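Local coordinates for protein methylmalonyl-CoA carboxyltransferase 12S subunit (Propionibacterium freudenreichii, PDB 1ON3) that transfers the carboxyl group of methylmalonyl-CoA to the biotin of the 1.3S subunit, yielding propanoyl-CoA, as the hexameric core of transcarboxylase, at residues P81-V86 against G141-E146; T117-T122 against F133-D138; Y429-A434 against A493-K498; Y478-A481 against Q485-D488. One frame throughout, in Å; residues are numbered along the deposited sequence. Where two conformers were deposited one is given.

Interaction 1 (P81-V86 against G141-E146); sequences PADGVV and GARIQE. With MCA (methylmalonyl-coenzyme A), chain T.
Asp83 and Arg143 join two backbones that stay apart: 81-86 is a turn leading into strand 85-92, closed by Gly84 N to Pro81 O (2.9 Å), while 141-146 runs from a loop into a short 3-10 turn. Arg143 spans the gap, its chain bent at chi3 (-65°), and grips one carboxylate oxygen with both terminal nitrogens: NH1 lies 2.7 Å from Asp83 OD2, on its syn side, and NH2 3.0 Å from the same OD2, from above the carboxylate plane. The carboxylate and guanidinium planes are nearly perpendicular, 86° apart. The 141-146 loop, following strand 133-139 of a crotonase-like fold, holds methylmalonyl-CoA: Ile144 N donates to adenine N1 (3.0 Å) and Ala142 N to the thioester oxygen OS1 (3.1 Å). The adenine N6 donates to Ala142 O (2.9 Å). Arg143 NH1 makes a salt bridge, with a weak hydrogen bond, to Glu146 OE2 (3.1 Å). A water donating to Asp83 OD1 and Glu146 OE2 probably eases repulsion between the carboxylates, and Ser110 accepts from Arg143 NE.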
loop_
_atom_site.group_PDB
_atom_site.type_symbol
_atom_site.label_atom_id
_atom_site.label_comp_id
_atom_site.label_asym_id
_atom_site.label_seq_id
_atom_site.Cartn_x
_atom_site.Cartn_y
_atom_site.Cartn_z
ATOM N N PRO E 81 8.720 30.897 -35.110
ATOM C CA PRO E 81 9.829 30.204 -34.435
ATOM C C PRO E 81 9.491 29.637 -33.043
ATOM O O PRO E 81 9.060 30.378 -32.156
ATOM C CB PRO E 81 10.913 31.279 -34.365
ATOM C CG PRO E 81 10.651 32.109 -35.603
ATOM C CD PRO E 81 9.142 32.224 -35.605
ATOM N N ALA E 82 9.703 28.329 -32.870
ATOM C CA ALA E 82 9.449 27.628 -31.604
ATOM C C ALA E 82 8.009 27.773 -31.123
ATOM O O ALA E 82 7.675 27.412 -29.983
ATOM C CB ALA E 82 10.410 28.149 -30.524
ATOM N N ASP E 83 7.159 28.238 -32.031
ATOM C CA ASP E 83 5.755 28.552 -31.769
ATOM C C ASP E 83 5.622 29.565 -30.628
ATOM O O ASP E 83 4.609 29.612 -29.923
ATOM C CB ASP E 83 4.871 27.341 -31.462
ATOM C CG ASP E 83 3.432 27.610 -31.864
ATOM O OD1 ASP E 83 2.468 27.078 -31.275
ATOM O OD2 ASP E 83 3.281 28.402 -32.811
ATOM N N GLY E 84 6.655 30.383 -30.462
ATOM C CA GLY E 84 6.618 31.417 -29.450
ATOM C C GLY E 84 7.000 31.062 -28.023
ATOM O O GLY E 84 6.789 31.881 -27.140
ATOM N N VAL E 85 7.523 29.861 -27.772
ATOM C CA VAL E 85 7.951 29.526 -26.410
ATOM C C VAL E 85 9.232 28.691 -26.438
ATOM O O VAL E 85 9.396 27.800 -27.278
ATOM C CB VAL E 85 6.848 28.768 -25.620
ATOM C CG1 VAL E 85 6.764 27.307 -26.084
ATOM C CG2 VAL E 85 7.147 28.839 -24.105
ATOM N N VAL E 86 10.159 29.011 -25.541
ATOM C CA VAL E 86 11.430 28.290 -25.455
ATOM C C VAL E 86 11.319 27.414 -24.221
ATOM O O VAL E 86 11.123 27.922 -23.119
ATOM C CB VAL E 86 12.619 29.266 -25.310
ATOM C CG1 VAL E 86 13.939 28.489 -25.342
ATOM C CG2 VAL E 86 12.585 30.292 -26.443
ATOM N N GLY E 141 -2.089 36.390 -24.706
ATOM C CA GLY E 141 -3.142 35.411 -24.460
ATOM C C GLY E 141 -3.267 34.314 -25.517
ATOM O O GLY E 141 -2.351 34.088 -26.300
ATOM N N ALA E 142 -4.402 33.622 -25.546
ATOM C CA ALA E 142 -4.600 32.553 -26.525
ATOM C C ALA E 142 -4.490 33.131 -27.938
ATOM O O ALA E 142 -5.041 34.191 -28.222
ATOM C CB ALA E 142 -5.966 31.898 -26.324
ATOM N N ARG E 143 -3.763 32.444 -28.815
ATOM C CA ARG E 143 -3.593 32.925 -30.188
ATOM C C ARG E 143 -4.958 32.922 -30.871
ATOM O O ARG E 143 -5.512 31.867 -31.202
ATOM C CB ARG E 143 -2.623 32.032 -30.949
ATOM C CG ARG E 143 -2.194 32.603 -32.308
ATOM C CD ARG E 143 -1.106 31.736 -32.933
ATOM N NE ARG E 143 0.140 31.745 -32.165
ATOM C CZ ARG E 143 1.098 30.829 -32.289
ATOM N NH1 ARG E 143 0.955 29.819 -33.143
ATOM N NH2 ARG E 143 2.218 30.935 -31.586
ATOM N N ILE E 144 -5.487 34.119 -31.090
ATOM C CA ILE E 144 -6.811 34.295 -31.670
ATOM C C ILE E 144 -7.100 33.648 -33.025
ATOM O O ILE E 144 -8.232 33.208 -33.268
ATOM C CB ILE E 144 -7.162 35.803 -31.712
ATOM C CG1 ILE E 144 -7.297 36.339 -30.273
ATOM C CG2 ILE E 144 -8.450 36.021 -32.458
ATOM C CD1 ILE E 144 -7.413 37.877 -30.172
ATOM N N GLN E 145 -6.098 33.590 -33.901
ATOM C CA GLN E 145 -6.280 32.976 -35.218
ATOM C C GLN E 145 -6.549 31.470 -35.114
ATOM O O GLN E 145 -7.092 30.866 -36.045
ATOM C CB GLN E 145 -5.037 33.177 -36.101
ATOM C CG GLN E 145 -4.746 34.614 -36.544
ATOM C CD GLN E 145 -3.765 35.338 -35.628
ATOM O OE1 GLN E 145 -3.077 36.271 -36.053
ATOM N NE2 GLN E 145 -3.703 34.920 -34.372
ATOM N N GLU E 146 -6.160 30.864 -33.991
ATOM C CA GLU E 146 -6.343 29.422 -33.799
ATOM C C GLU E 146 -7.645 29.024 -33.098
ATOM O O GLU E 146 -7.854 27.854 -32.772
ATOM C CB GLU E 146 -5.126 28.833 -33.060
ATOM C CG GLU E 146 -3.835 28.975 -33.851
ATOM C CD GLU E 146 -2.645 28.327 -33.184
ATOM O OE1 GLU E 146 -2.780 27.899 -32.017
ATOM O OE2 GLU E 146 -1.573 28.250 -33.829
HETATM C C8 MCA T . -1.296 40.065 -29.355
HETATM N N9 MCA T . -1.109 39.690 -30.689
HETATM C C4 MCA T . -1.945 38.599 -30.861
HETATM C C5 MCA T . -2.570 38.401 -29.607
HETATM N N7 MCA T . -2.148 39.335 -28.679
HETATM N N3 MCA T . -2.144 37.835 -32.011
HETATM C C2 MCA T . -3.054 36.819 -31.813
HETATM N N1 MCA T . -3.721 36.531 -30.644
HETATM C C6 MCA T . -3.501 37.307 -29.508
HETATM N N6 MCA T . -4.167 36.988 -28.394
HETATM C "C1'" MCA T . -0.318 40.195 -31.676
HETATM C "C2'" MCA T . -0.849 41.572 -32.089
HETATM O "O2'" MCA T . -1.858 41.459 -33.053
HETATM C "C3'" MCA T . 0.419 42.261 -32.527
HETATM O "O3'" MCA T . 0.656 41.988 -33.897
HETATM C "C4'" MCA T . 1.537 41.704 -31.625
HETATM O "O4'" MCA T . 1.000 40.405 -31.166
HETATM C "C5'" MCA T . 1.888 42.496 -30.303
HETATM O "O5'" MCA T . 1.143 43.442 -30.239
HETATM P P1 MCA T . 0.878 44.795 -30.080
HETATM O O11 MCA T . -0.440 45.141 -30.204
HETATM O O12 MCA T . 1.723 45.150 -31.052
HETATM O O6 MCA T . 1.227 45.385 -28.592
HETATM P P2 MCA T . 1.348 45.905 -27.371
HETATM O O21 MCA T . 0.912 47.090 -27.941
HETATM O O22 MCA T . 2.512 45.700 -26.607
HETATM O O7 MCA T . 0.079 45.311 -26.593
HETATM C CPB MCA T . -0.131 44.141 -26.424
HETATM C CPA MCA T . -1.334 43.506 -25.748
HETATM C CP7 MCA T . -2.248 43.576 -26.993
HETATM C CP9 MCA T . -1.746 44.219 -24.438
HETATM C CP8 MCA T . -0.946 42.051 -25.385
HETATM O OP3 MCA T . -1.807 42.962 -27.980
HETATM C CP6 MCA T . -3.581 43.090 -26.963
HETATM O OP2 MCA T . -4.364 43.554 -26.056
HETATM N NP2 MCA T . -4.014 42.058 -27.927
HETATM C CP5 MCA T . -5.022 41.185 -27.426
HETATM C CP4 MCA T . -5.547 40.568 -26.248
HETATM C CP3 MCA T . -6.567 39.533 -26.198
HETATM O OP1 MCA T . -7.619 40.010 -26.911
HETATM N NP1 MCA T . -6.717 38.206 -25.589
HETATM C CP2 MCA T . -7.990 37.622 -25.907
HETATM C CP1 MCA T . -7.957 36.243 -25.401
HETATM P P3 MCA T . 1.648 42.428 -35.136
HETATM O O31 MCA T . 1.005 43.781 -35.108
HETATM O O32 MCA T . 1.249 41.629 -36.343
HETATM O O33 MCA T . 3.133 42.538 -34.901
HETATM S S MCA T . -9.216 35.398 -25.615
HETATM C CS1 MCA T . -8.285 34.319 -24.812
HETATM O OS1 MCA T . -7.116 34.332 -24.331
HETATM C CS2 MCA T . -9.025 33.797 -23.739
HETATM C CS3 MCA T . -9.212 32.486 -23.720
HETATM C CS4 MCA T . -9.656 34.336 -22.421
HETATM O OS4 MCA T . -10.614 33.779 -21.883
HETATM O OS5 MCA T . -9.133 35.349 -21.977
HETATM O O HOH W 1 0.027 26.549 -32.755
#

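Interaction 2 (T117-T122 against F133-D138); sequences TKVVET and FLFFYD
Val119 meets two phenylalanine rings, and with Phe133 and Phe135 it accounts for most of the buried surface. The closest approach is Val119 CG1 to Phe135 CE1 at 3.6 Å. The second methyl, CG2, sits 4.0 Å from both CE1 and CZ of Phe135, so the branched end of the valine straddles one corner of that ring, the two side chains meeting at about a right angle. CG1 lies anti to the backbone N (chi1 171°), a setting that also brings it within 4.1 Å of CZ of Phe133. A turn further along the helix, Thr122 adds its CG2 methyl, 4.2 Å from CE2 of Phe133, while its hydroxyl turns back to donate to Lys118 O (2.9 Å), which also accepts from Thr122 N on the opposite face of the carbonyl plane. Helix 113-129 and strand 133-139 are successive elements of a beta-alpha-beta crossover that begins at strand 95-102; their local axes pass 10.5 Å apart and run nearly antiparallel, at 157°. Phe133 and Phe135 project from the sheet face that the helix covers. Phe135 also lies against Tyr137, with CZ of Tyr137 3.4 Å above the plane of the phenylalanine ring and offset toward its rim. Val85 of strand 85-92, two places over in the sheet, packs on Val119 as well, and Thr87 touches Thr122.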
loop_
_atom_site.group_PDB
_atom_site.type_symbol
_atom_site.label_atom_id
_atom_site.label_comp_id
_atom_site.label_asym_id
_atom_site.label_seq_id
_atom_site.Cartn_x
_atom_site.Cartn_y
_atom_site.Cartn_z
ATOM N N THR E 117 1.197 23.034 -25.937
ATOM C CA THR E 117 1.532 21.619 -25.843
ATOM C C THR E 117 2.989 21.476 -25.407
ATOM O O THR E 117 3.307 20.602 -24.602
ATOM C CB THR E 117 1.314 20.910 -27.188
ATOM O OG1 THR E 117 -0.083 20.941 -27.497
ATOM C CG2 THR E 117 1.782 19.464 -27.120
ATOM N N LYS E 118 3.859 22.344 -25.925
ATOM C CA LYS E 118 5.285 22.326 -25.578
ATOM C C LYS E 118 5.458 22.585 -24.076
ATOM O O LYS E 118 6.260 21.935 -23.381
ATOM C CB LYS E 118 6.049 23.413 -26.361
ATOM C CG LYS E 118 6.422 23.043 -27.809
ATOM C CD LYS E 118 7.223 24.144 -28.508
ATOM C CE LYS E 118 8.552 24.401 -27.829
ATOM N NZ LYS E 118 9.366 25.409 -28.571
ATOM N N VAL E 119 4.719 23.560 -23.579
ATOM C CA VAL E 119 4.798 23.892 -22.157
ATOM C C VAL E 119 4.313 22.717 -21.296
ATOM O O VAL E 119 4.947 22.359 -20.299
ATOM C CB VAL E 119 3.963 25.149 -21.833
ATOM C CG1 VAL E 119 3.883 25.350 -20.321
ATOM C CG2 VAL E 119 4.620 26.374 -22.470
ATOM N N VAL E 120 3.192 22.115 -21.680
ATOM C CA VAL E 120 2.662 20.983 -20.929
ATOM C C VAL E 120 3.638 19.802 -20.939
ATOM O O VAL E 120 3.826 19.131 -19.922
ATOM C CB VAL E 120 1.285 20.536 -21.494
ATOM C CG1 VAL E 120 0.826 19.267 -20.807
ATOM C CG2 VAL E 120 0.244 21.626 -21.245
ATOM N N GLU E 121 4.266 19.546 -22.083
ATOM C CA GLU E 121 5.210 18.440 -22.161
ATOM C C GLU E 121 6.388 18.698 -21.228
ATOM O O GLU E 121 6.896 17.780 -20.583
ATOM C CB GLU E 121 5.642 18.217 -23.621
ATOM C CG GLU E 121 4.774 17.145 -24.304
ATOM C CD GLU E 121 4.699 17.271 -25.819
ATOM O OE1 GLU E 121 5.680 17.747 -26.436
ATOM O OE2 GLU E 121 3.653 16.879 -26.391
ATOM N N THR E 122 6.804 19.955 -21.125
ATOM C CA THR E 122 7.913 20.309 -20.244
ATOM C C THR E 122 7.487 20.161 -18.792
ATOM O O THR E 122 8.269 19.741 -17.949
ATOM C CB THR E 122 8.395 21.751 -20.502
ATOM O OG1 THR E 122 8.787 21.869 -21.871
ATOM C CG2 THR E 122 9.588 22.085 -19.624
ATOM N N PHE E 133 9.550 23.614 -11.693
ATOM C CA PHE E 133 9.154 24.136 -13.004
ATOM C C PHE E 133 9.023 25.657 -12.912
ATOM O O PHE E 133 8.283 26.168 -12.066
ATOM C CB PHE E 133 7.806 23.564 -13.437
ATOM C CG PHE E 133 7.272 24.194 -14.683
ATOM C CD1 PHE E 133 6.115 24.966 -14.654
ATOM C CD2 PHE E 133 7.947 24.050 -15.881
ATOM C CE1 PHE E 133 5.643 25.591 -15.817
ATOM C CE2 PHE E 133 7.485 24.672 -17.045
ATOM C CZ PHE E 133 6.332 25.443 -17.005
ATOM N N LEU E 134 9.729 26.372 -13.784
ATOM C CA LEU E 134 9.701 27.837 -13.807
ATOM C C LEU E 134 9.215 28.291 -15.189
ATOM O O LEU E 134 9.584 27.713 -16.205
ATOM C CB LEU E 134 11.090 28.410 -13.498
ATOM C CG LEU E 134 11.598 28.050 -12.087
ATOM C CD1 LEU E 134 12.572 26.884 -12.193
ATOM C CD2 LEU E 134 12.279 29.243 -11.436
ATOM N N PHE E 135 8.392 29.332 -15.211
ATOM C CA PHE E 135 7.798 29.814 -16.455
ATOM C C PHE E 135 7.773 31.350 -16.547
ATOM O O PHE E 135 7.193 32.008 -15.694
ATOM C CB PHE E 135 6.367 29.251 -16.514
ATOM C CG PHE E 135 5.672 29.391 -17.848
ATOM C CD1 PHE E 135 4.536 28.636 -18.103
ATOM C CD2 PHE E 135 6.109 30.291 -18.820
ATOM C CE1 PHE E 135 3.832 28.774 -19.309
ATOM C CE2 PHE E 135 5.409 30.436 -20.032
ATOM C CZ PHE E 135 4.270 29.673 -20.270
ATOM N N PHE E 136 8.422 31.900 -17.576
ATOM C CA PHE E 136 8.418 33.351 -17.826
ATOM C C PHE E 136 7.263 33.614 -18.804
ATOM O O PHE E 136 7.273 33.125 -19.946
ATOM C CB PHE E 136 9.718 33.834 -18.486
ATOM C CG PHE E 136 10.918 33.867 -17.564
ATOM C CD1 PHE E 136 11.761 32.767 -17.460
ATOM C CD2 PHE E 136 11.243 35.027 -16.863
ATOM C CE1 PHE E 136 12.923 32.827 -16.674
ATOM C CE2 PHE E 136 12.392 35.100 -16.081
ATOM C CZ PHE E 136 13.239 33.994 -15.988
ATOM N N TYR E 137 6.262 34.355 -18.335
ATOM C CA TYR E 137 5.079 34.705 -19.120
ATOM C C TYR E 137 5.256 36.096 -19.751
ATOM O O TYR E 137 5.672 37.034 -19.086
ATOM C CB TYR E 137 3.853 34.734 -18.204
ATOM C CG TYR E 137 3.480 33.397 -17.619
ATOM C CD1 TYR E 137 2.466 32.634 -18.181
ATOM C CD2 TYR E 137 4.101 32.922 -16.461
ATOM C CE1 TYR E 137 2.059 31.428 -17.605
ATOM C CE2 TYR E 137 3.711 31.714 -15.872
ATOM C CZ TYR E 137 2.690 30.974 -16.444
ATOM O OH TYR E 137 2.287 29.792 -15.867
ATOM N N ASP E 138 4.901 36.230 -21.024
ATOM C CA ASP E 138 5.046 37.487 -21.748
ATOM C C ASP E 138 4.152 37.220 -22.955
ATOM O O ASP E 138 4.647 36.831 -24.011
ATOM C CB ASP E 138 6.514 37.634 -22.188
ATOM C CG ASP E 138 6.861 39.051 -22.623
ATOM O OD1 ASP E 138 5.921 39.830 -22.851
ATOM O OD2 ASP E 138 8.068 39.369 -22.746
#

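Interaction 3 (Y429-A434 against A493-K498); sequences YAWPSA and ADTRRK
Tyr429 presents a ring face to Lys498, whereas Trp431 presents an edge to Thr495. Over the tyrosine, Lys498 CB stands 4.0 Å from the ring centroid and 9° off the normal, a well-centred CH-pi contact; CG lies over the same face, 3.9 Å from CE2. The lysine chain then bends at chi2 (55°) and carries its amino end away from the strand, toward a long, weak ion pair with Asp60 of a neighbouring subunit. At the rim of the tyrosine, a water bonded to OH (2.8 Å) donates to Lys498 O. The indole of Trp431 meets Thr495 near its own plane: NE1 is 2.8 Å from OG1, but the bond is weak, bent to 127°, and the hydroxyl has its stronger polar partner in the carbonyl of Pro492. Met12 of that neighbouring subunit packs on Trp431, and Arg89 on Tyr429. The arrangement is that of a helix laid over the end of a strand: helix 495-505 covers strand 427-430 in the C-terminal half of the carboxyltransferase, a crotonase-like fold.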
loop_
_atom_site.group_PDB
_atom_site.type_symbol
_atom_site.label_atom_id
_atom_site.label_comp_id
_atom_site.label_asym_id
_atom_site.label_seq_id
_atom_site.Cartn_x
_atom_site.Cartn_y
_atom_site.Cartn_z
ATOM N N TYR E 429 5.776 28.151 23.016
ATOM C CA TYR E 429 6.458 28.872 24.092
ATOM C C TYR E 429 5.815 30.223 24.316
ATOM O O TYR E 429 5.363 30.867 23.368
ATOM C CB TYR E 429 7.938 29.091 23.772
ATOM C CG TYR E 429 8.665 27.836 23.411
ATOM C CD1 TYR E 429 8.877 27.501 22.079
ATOM C CD2 TYR E 429 9.071 26.930 24.394
ATOM C CE1 TYR E 429 9.464 26.290 21.723
ATOM C CE2 TYR E 429 9.665 25.702 24.044
ATOM C CZ TYR E 429 9.850 25.396 22.700
ATOM O OH TYR E 429 10.386 24.188 22.311
ATOM N N ALA E 430 5.786 30.650 25.574
ATOM C CA ALA E 430 5.223 31.945 25.923
ATOM C C ALA E 430 6.317 32.874 26.452
ATOM O O ALA E 430 7.142 32.463 27.276
ATOM C CB ALA E 430 4.141 31.772 26.991
ATOM N N TRP E 431 6.353 34.104 25.945
ATOM C CA TRP E 431 7.303 35.086 26.450
ATOM C C TRP E 431 6.629 35.513 27.746
ATOM O O TRP E 431 5.455 35.203 27.953
ATOM C CB TRP E 431 7.421 36.277 25.511
ATOM C CG TRP E 431 8.432 36.087 24.408
ATOM C CD1 TRP E 431 8.930 34.901 23.936
ATOM C CD2 TRP E 431 9.054 37.117 23.642
ATOM N NE1 TRP E 431 9.834 35.138 22.918
ATOM C CE2 TRP E 431 9.926 36.491 22.720
ATOM C CE3 TRP E 431 8.964 38.515 23.645
ATOM C CZ2 TRP E 431 10.698 37.217 21.811
ATOM C CZ3 TRP E 431 9.734 39.235 22.741
ATOM C CH2 TRP E 431 10.593 38.581 21.833
ATOM N N PRO E 432 7.345 36.232 28.633
ATOM C CA PRO E 432 6.710 36.648 29.892
ATOM C C PRO E 432 5.595 37.659 29.659
ATOM O O PRO E 432 4.810 37.949 30.554
ATOM C CB PRO E 432 7.871 37.251 30.687
ATOM C CG PRO E 432 9.081 36.526 30.152
ATOM C CD PRO E 432 8.787 36.534 28.657
ATOM N N SER E 433 5.546 38.207 28.454
ATOM C CA SER E 433 4.529 39.196 28.089
ATOM C C SER E 433 3.327 38.551 27.401
ATOM O O SER E 433 2.369 39.236 27.005
ATOM C CB SER E 433 5.151 40.238 27.161
ATOM O OG SER E 433 6.031 39.611 26.231
ATOM N N ALA E 434 3.376 37.233 27.264
ATOM C CA ALA E 434 2.296 36.509 26.607
ATOM C C ALA E 434 0.970 36.691 27.327
ATOM O O ALA E 434 0.889 36.594 28.560
ATOM C CB ALA E 434 2.631 35.032 26.513
ATOM N N ALA E 493 15.125 36.349 25.387
ATOM C CA ALA E 493 16.490 36.235 24.882
ATOM C C ALA E 493 16.850 34.848 24.354
ATOM O O ALA E 493 17.769 34.723 23.550
ATOM C CB ALA E 493 17.495 36.650 25.980
ATOM N N ASP E 494 16.141 33.813 24.810
ATOM C CA ASP E 494 16.414 32.437 24.384
ATOM C C ASP E 494 15.522 31.946 23.234
ATOM O O ASP E 494 15.561 30.770 22.888
ATOM C CB ASP E 494 16.238 31.456 25.555
ATOM C CG ASP E 494 17.106 31.803 26.769
ATOM O OD1 ASP E 494 18.263 32.215 26.585
ATOM O OD2 ASP E 494 16.630 31.633 27.910
ATOM N N THR E 495 14.721 32.837 22.656
ATOM C CA THR E 495 13.812 32.443 21.579
ATOM C C THR E 495 14.451 31.619 20.456
ATOM O O THR E 495 13.960 30.536 20.121
ATOM C CB THR E 495 13.120 33.677 20.990
ATOM O OG1 THR E 495 12.426 34.363 22.040
ATOM C CG2 THR E 495 12.093 33.267 19.912
ATOM N N ARG E 496 15.539 32.112 19.877
ATOM C CA ARG E 496 16.191 31.370 18.798
ATOM C C ARG E 496 16.551 29.956 19.244
ATOM O O ARG E 496 16.269 28.985 18.541
ATOM C CB ARG E 496 17.438 32.105 18.314
ATOM C CG ARG E 496 18.134 31.445 17.114
ATOM C CD ARG E 496 19.274 32.312 16.620
ATOM N NE ARG E 496 20.319 31.559 15.927
ATOM C CZ ARG E 496 20.235 31.099 14.683
ATOM N NH1 ARG E 496 19.139 31.310 13.951
ATOM N NH2 ARG E 496 21.263 30.431 14.166
ATOM N N ARG E 497 17.169 29.825 20.416
ATOM C CA ARG E 497 17.523 28.492 20.904
ATOM C C ARG E 497 16.300 27.590 21.069
ATOM O O ARG E 497 16.324 26.438 20.652
ATOM C CB ARG E 497 18.261 28.575 22.247
ATOM C CG ARG E 497 18.637 27.233 22.833
ATOM C CD ARG E 497 19.661 27.401 23.950
ATOM N NE ARG E 497 19.127 28.114 25.105
ATOM C CZ ARG E 497 18.361 27.558 26.040
ATOM N NH1 ARG E 497 18.040 26.280 25.958
ATOM N NH2 ARG E 497 17.919 28.284 27.063
ATOM N N LYS E 498 15.236 28.088 21.692
ATOM C CA LYS E 498 14.056 27.242 21.868
ATOM C C LYS E 498 13.477 26.781 20.514
ATOM O O LYS E 498 13.112 25.617 20.354
ATOM C CB LYS E 498 12.988 27.962 22.700
ATOM C CG LYS E 498 13.043 27.640 24.211
ATOM C CD LYS E 498 14.418 27.928 24.793
ATOM C CE LYS E 498 14.476 27.683 26.305
ATOM N NZ LYS E 498 14.159 26.268 26.705
HETATM O O HOH W 2 13.102 24.140 23.068
#

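Interaction 4 (Y478-A481 against Q485-D488); sequences YVAA and QVDD
Val486 wedges against the last turn of helix 477-482, and this is the tight part of the contact. Its CG2 methyl sits 3.4 Å from Ala481 CA and 3.6 Å from Ala481 CB, close against the helix backbone; chi1 (-60°) sets CG1 anti to the carbonyl carbon and leaves CG2 between the backbone N and that carbon. CG1 meets Ala480 CB more loosely, at 4.2 Å. Just before the valine the backbone is fastened directly: Gln485 N donates to Ala480 O at 2.9 Å, with an N-H...O angle of 138°. This holds the exit from the helix close to its final turn, the CA atoms of Ala481 and Val486 being 4.9 Å apart. On the looser side a water replaces direct contact, donating to Ala481 O (2.6 Å) and to Val486 O (2.8 Å), so that the two carbonyls are bridged by one water. Gln485 CB rests 3.6 Å from Ala480 O, and the extended chain carries NE2 to Ile148 O of one neighbouring subunit. Asp488 forms a salt bridge with Arg23 of a different neighbouring subunit, and Phe65 of that same subunit packs on Ala481 and meets Tyr478 edge-to-face. Within the chain, Ile436 of strand 435-437 touches Ala480, Gln485 and Val486, while Val486 also lies on Val428 and Ala430 of strand 427-430, beside which the chain goes on to form strand 488-489.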
loop_
_atom_site.group_PDB
_atom_site.type_symbol
_atom_site.label_atom_id
_atom_site.label_comp_id
_atom_site.label_asym_id
_atom_site.label_seq_id
_atom_site.Cartn_x
_atom_site.Cartn_y
_atom_site.Cartn_z
ATOM N N TYR E 478 1.949 32.115 33.096
ATOM C CA TYR E 478 1.988 31.038 34.070
ATOM C C TYR E 478 0.733 30.179 34.101
ATOM O O TYR E 478 0.807 28.985 34.380
ATOM C CB TYR E 478 2.292 31.611 35.452
ATOM C CG TYR E 478 3.636 32.298 35.490
ATOM C CD1 TYR E 478 3.753 33.672 35.255
ATOM C CD2 TYR E 478 4.801 31.563 35.695
ATOM C CE1 TYR E 478 5.008 34.297 35.222
ATOM C CE2 TYR E 478 6.058 32.175 35.661
ATOM C CZ TYR E 478 6.153 33.535 35.427
ATOM O OH TYR E 478 7.397 34.124 35.394
ATOM N N VAL E 479 -0.420 30.773 33.821
ATOM C CA VAL E 479 -1.639 29.980 33.812
ATOM C C VAL E 479 -1.654 29.158 32.518
ATOM O O VAL E 479 -2.085 28.005 32.511
ATOM C CB VAL E 479 -2.903 30.850 33.837
ATOM C CG1 VAL E 479 -4.138 29.950 33.873
ATOM C CG2 VAL E 479 -2.882 31.778 35.043
ATOM N N ALA E 480 -1.199 29.759 31.422
ATOM C CA ALA E 480 -1.162 29.041 30.151
ATOM C C ALA E 480 -0.279 27.815 30.339
ATOM O O ALA E 480 -0.620 26.715 29.903
ATOM C CB ALA E 480 -0.603 29.939 29.035
ATOM N N ALA E 481 0.853 28.006 31.007
ATOM C CA ALA E 481 1.776 26.910 31.252
ATOM C C ALA E 481 1.175 25.919 32.247
ATOM O O ALA E 481 1.376 24.703 32.134
ATOM C CB ALA E 481 3.104 27.459 31.780
ATOM N N GLN E 485 -0.944 24.647 27.945
ATOM C CA GLN E 485 -1.135 25.262 26.633
ATOM C C GLN E 485 0.190 25.732 26.046
ATOM O O GLN E 485 0.287 25.999 24.848
ATOM C CB GLN E 485 -2.178 26.379 26.730
ATOM C CG GLN E 485 -3.554 25.780 27.039
ATOM C CD GLN E 485 -4.699 26.754 26.907
ATOM O OE1 GLN E 485 -4.663 27.657 26.075
ATOM N NE2 GLN E 485 -5.738 26.559 27.712
ATOM N N VAL E 486 1.211 25.840 26.891
ATOM C CA VAL E 486 2.552 26.186 26.423
ATOM C C VAL E 486 3.530 25.221 27.091
ATOM O O VAL E 486 3.303 24.787 28.223
ATOM C CB VAL E 486 2.974 27.665 26.744
ATOM C CG1 VAL E 486 2.012 28.647 26.078
ATOM C CG2 VAL E 486 3.053 27.890 28.243
ATOM N N ASP E 487 4.593 24.853 26.375
ATOM C CA ASP E 487 5.608 23.950 26.905
ATOM C C ASP E 487 6.332 24.596 28.090
ATOM O O ASP E 487 6.697 23.923 29.054
ATOM C CB ASP E 487 6.700 23.665 25.863
ATOM C CG ASP E 487 6.227 22.810 24.700
ATOM O OD1 ASP E 487 5.052 22.917 24.303
ATOM O OD2 ASP E 487 7.064 22.046 24.163
ATOM N N ASP E 488 6.531 25.906 28.004
ATOM C CA ASP E 488 7.308 26.616 29.015
ATOM C C ASP E 488 7.142 28.124 28.832
ATOM O O ASP E 488 6.650 28.574 27.791
ATOM C CB ASP E 488 8.774 26.234 28.794
ATOM C CG ASP E 488 9.693 26.674 29.920
ATOM O OD1 ASP E 488 10.922 26.611 29.721
ATOM O OD2 ASP E 488 9.204 27.061 30.997
HETATM O O HOH W 3 3.506 23.938 30.891
#

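Overall arrangement
The four contacts form two pairs on opposite sides of the chain's centre, one in each carboxyltransferase half. Interactions 1 and 2 share a sheet and touch: Lys118 NZ reaches Val85 O (2.7 Å) and Ala82 O. Interactions 3 and 4 meet where Ala430 N approaches Asp488 O (3.2 Å), with Val486 packed on Ala430. All are buried, but their chemistry differs. Interaction 2 is purely apolar helix-on-sheet packing and is touched by no other subunit; interaction 1 is a buried ionic network behind a ligand loop. Interaction 3 mixes CH-pi with weak polar contacts, and interaction 4 joins alanine-valine packing to a backbone bond. Interactions 1, 3 and 4 all lie against neighbouring subunits.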